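Long-range contact in 3-hexulose-6-phosphate synthase (Mycobacterium gastri, PDB 3AJX), which is an enzyme of the HUMPS family that folds as a TIM barrel and carries a magnesium ion: residues K2-I7 with I28-T33. The protein carries 1 engineered substitution. Residues are numbered along the deposited sequence; the frame is centred on the assembly and turned at random.
Sequences KLQVAI and IIELGT
Gln4, Ala6, Ile28 and Glu30 meet on one face of two parallel strands, while Val5, Ile7, Ile29 and Leu31 lie on the other. Gln4 holds CG anti to its N (chi1 166°) and runs extended over Ile28, its CG 3.8 Å from Ile28 CG2, the two side chains slanting across each other. Glu30 also extends fully, and its carboxylate passes beside the methyl of Ala6, with OE1 3.4 Å from Ala6 CB. The Gln4 amide and this carboxylate are almost perpendicular, their planes 84° apart. Phe57 and Val184, from the strands on the two flanks, pack against both Gln4 and Glu30. On the reverse face Ile7 and Ile29 lie side by side and point the same way, Ile7 CD1 resting 3.8 Å from Ile29 CG2; helix 42-50 covers Ile29 and Leu31. A ladder of backbone hydrogen bonds sets Gln4 opposite Ile28 and Ala6 opposite Glu30: Val5 N bonds to Ile28 O, Glu30 N bonds to Val5 O at 2.8 Å, and Ile7 N reaches Glu30 O. Past the strand, Gly32 N bonds to Ile7 O at 2.9 Å from well above the carbonyl plane, tying the N-cap of helix 33-39 to the first strand. Joined through helix 12-22, the strands form the opening beta-alpha-beta unit of an eight-stranded TIM barrel, and Glu30, with Asp59, belongs to its magnesium site.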
ATOM      1  N   LYS A   2      20.038  11.577  10.991  1.00 12.21           N
ATOM      2  CA  LYS A   2      20.420  10.245  10.549  1.00 11.70           C
ATOM      3  C   LYS A   2      20.247  10.092   9.042  1.00 10.57           C
ATOM      4  O   LYS A   2      19.570  10.895   8.397  1.00 11.10           O
ATOM      5  CB  LYS A   2      19.568   9.197  11.262  1.00 13.96           C
ATOM      6  CG  LYS A   2      19.700   9.219  12.770  1.00 17.04           C
ATOM      7  CD  LYS A   2      18.800   8.175  13.401  1.00 19.17           C
ATOM      8  CE  LYS A   2      18.926   8.185  14.917  1.00 21.49           C
ATOM      9  NZ  LYS A   2      18.069   7.136  15.533  1.00 22.29           N
ATOM     10  N   LEU A   3      20.872   9.057   8.488  1.00  9.93           N
ATOM     11  CA  LEU A   3      20.780   8.784   7.062  1.00  9.75           C
ATOM     12  C   LEU A   3      20.081   7.453   6.851  1.00  9.67           C
ATOM     13  O   LEU A   3      20.437   6.448   7.470  1.00 10.47           O
ATOM     14  CB  LEU A   3      22.172   8.737   6.427  1.00 10.66           C
ATOM     15  CG  LEU A   3      22.223   8.412   4.928  1.00 11.35           C
ATOM     16  CD1 LEU A   3      21.511   9.498   4.128  1.00 11.85           C
ATOM     17  CD2 LEU A   3      23.676   8.301   4.492  1.00 13.07           C
ATOM     18  N   GLN A   4      19.084   7.456   5.973  1.00  8.40           N
ATOM     19  CA  GLN A   4      18.315   6.258   5.664  1.00  8.85           C
ATOM     20  C   GLN A   4      18.403   5.910   4.181  1.00  7.68           C
ATOM     21  O   GLN A   4      18.217   6.776   3.322  1.00 10.24           O
ATOM     22  CB  GLN A   4      16.843   6.478   6.059  1.00  7.84           C
ATOM     23  CG  GLN A   4      15.850   5.458   5.492  1.00  8.57           C
ATOM     24  CD  GLN A   4      14.449   5.635   6.058  1.00 10.98           C
ATOM     25  OE1 GLN A   4      13.466   5.191   5.465  1.00 13.82           O
ATOM     26  NE2 GLN A   4      14.357   6.274   7.218  1.00  9.12           N
ATOM     27  N   VAL A   5      18.696   4.648   3.877  1.00  7.71           N
ATOM     28  CA  VAL A   5      18.751   4.218   2.483  1.00  9.11           C
ATOM     29  C   VAL A   5      17.430   3.545   2.114  1.00  8.58           C
ATOM     30  O   VAL A   5      16.987   2.610   2.780  1.00  9.18           O
ATOM     31  CB  VAL A   5      19.927   3.232   2.214  1.00  9.84           C
ATOM     32  CG1 VAL A   5      19.842   2.024   3.136  1.00 10.11           C
ATOM     33  CG2 VAL A   5      19.894   2.784   0.754  1.00 10.87           C
ATOM     34  N   ALA A   6      16.788   4.051   1.068  1.00  8.07           N
ATOM     35  CA  ALA A   6      15.525   3.482   0.614  1.00  9.02           C
ATOM     36  C   ALA A   6      15.822   2.463  -0.476  1.00 10.05           C
ATOM     37  O   ALA A   6      16.099   2.831  -1.622  1.00  9.65           O
ATOM     38  CB  ALA A   6      14.612   4.582   0.077  1.00 10.44           C
ATOM     39  N   ILE A   7      15.782   1.183  -0.113  1.00  9.81           N
ATOM     40  CA  ILE A   7      16.044   0.121  -1.076  1.00 10.74           C
ATOM     41  C   ILE A   7      14.758  -0.194  -1.837  1.00 10.36           C
ATOM     42  O   ILE A   7      14.001  -1.096  -1.475  1.00 12.40           O
ATOM     43  CB  ILE A   7      16.564  -1.156  -0.377  1.00  9.46           C
ATOM     44  CG1 ILE A   7      17.829  -0.830   0.423  1.00 11.78           C
ATOM     45  CG2 ILE A   7      16.875  -2.229  -1.418  1.00 12.66           C
ATOM     46  CD1 ILE A   7      18.463  -2.025   1.111  1.00 10.92           C
ATOM     47  N   ILE A  28      19.625   3.762   9.108  1.00 10.30           N
ATOM     48  CA  ILE A  28      18.392   3.040   8.837  1.00  9.86           C
ATOM     49  C   ILE A  28      18.408   2.412   7.456  1.00  8.98           C
ATOM     50  O   ILE A  28      18.793   3.054   6.479  1.00  9.09           O
ATOM     51  CB  ILE A  28      17.182   4.005   8.932  1.00  8.64           C
ATOM     52  CG1 ILE A  28      17.133   4.626  10.328  1.00  9.19           C
ATOM     53  CG2 ILE A  28      15.880   3.271   8.614  1.00 10.19           C
ATOM     54  CD1 ILE A  28      16.081   5.698  10.477  1.00 12.68           C
ATOM     55  N   ILE A  29      18.005   1.146   7.388  1.00  8.99           N
ATOM     56  CA  ILE A  29      17.922   0.433   6.118  1.00  8.45           C
ATOM     57  C   ILE A  29      16.443   0.213   5.829  1.00  8.21           C
ATOM     58  O   ILE A  29      15.758  -0.511   6.554  1.00  8.68           O
ATOM     59  CB  ILE A  29      18.611  -0.941   6.180  1.00  8.71           C
ATOM     60  CG1 ILE A  29      20.105  -0.757   6.445  1.00 10.06           C
ATOM     61  CG2 ILE A  29      18.409  -1.682   4.864  1.00  9.56           C
ATOM     62  CD1 ILE A  29      20.832  -2.057   6.726  1.00 11.33           C
ATOM     63  N   GLU A  30      15.958   0.855   4.773  1.00  8.33           N
ATOM     64  CA  GLU A  30      14.559   0.738   4.384  1.00  9.59           C
ATOM     65  C   GLU A  30      14.331  -0.267   3.266  1.00 10.63           C
ATOM     66  O   GLU A  30      15.052  -0.273   2.270  1.00 10.40           O
ATOM     67  CB  GLU A  30      14.023   2.093   3.912  1.00 11.07           C
ATOM     68  CG  GLU A  30      12.657   2.008   3.239  1.00 10.48           C
ATOM     69  CD  GLU A  30      12.305   3.260   2.460  1.00 15.35           C
ATOM     70  OE1 GLU A  30      12.691   4.361   2.901  1.00 11.66           O
ATOM     71  OE2 GLU A  30      11.637   3.141   1.407  1.00 17.40           O
ATOM     72  N   LEU A  31      13.322  -1.114   3.450  1.00  9.62           N
ATOM     73  CA  LEU A  31      12.928  -2.084   2.435  1.00 10.98           C
ATOM     74  C   LEU A  31      11.723  -1.399   1.795  1.00 10.20           C
ATOM     75  O   LEU A  31      10.679  -1.238   2.432  1.00  9.57           O
ATOM     76  CB  LEU A  31      12.509  -3.419   3.064  1.00 13.43           C
ATOM     77  CG  LEU A  31      13.558  -4.262   3.803  1.00 16.70           C
ATOM     78  CD1 LEU A  31      14.778  -4.453   2.912  1.00 17.83           C
ATOM     79  CD2 LEU A  31      13.953  -3.583   5.095  1.00 19.27           C
ATOM     80  N   GLY A  32      11.884  -0.982   0.547  1.00 10.13           N
ATOM     81  CA  GLY A  32      10.823  -0.278  -0.148  1.00  9.69           C
ATOM     82  C   GLY A  32       9.526  -1.032  -0.344  1.00 10.15           C
ATOM     83  O   GLY A  32       9.477  -2.258  -0.265  1.00  9.86           O
ATOM     84  N   THR A  33       8.467  -0.279  -0.613  1.00 10.38           N
ATOM     85  CA  THR A  33       7.153  -0.864  -0.821  1.00 10.35           C
ATOM     86  C   THR A  33       7.143  -1.870  -1.975  1.00 11.44           C
ATOM     87  O   THR A  33       6.601  -2.965  -1.841  1.00 11.74           O
ATOM     88  CB  THR A  33       6.110   0.238  -1.065  1.00 11.33           C
ATOM     89  OG1 THR A  33       6.204   1.213  -0.016  1.00 10.53           O
ATOM     90  CG2 THR A  33       4.710  -0.350  -1.067  1.00 11.30           C
TER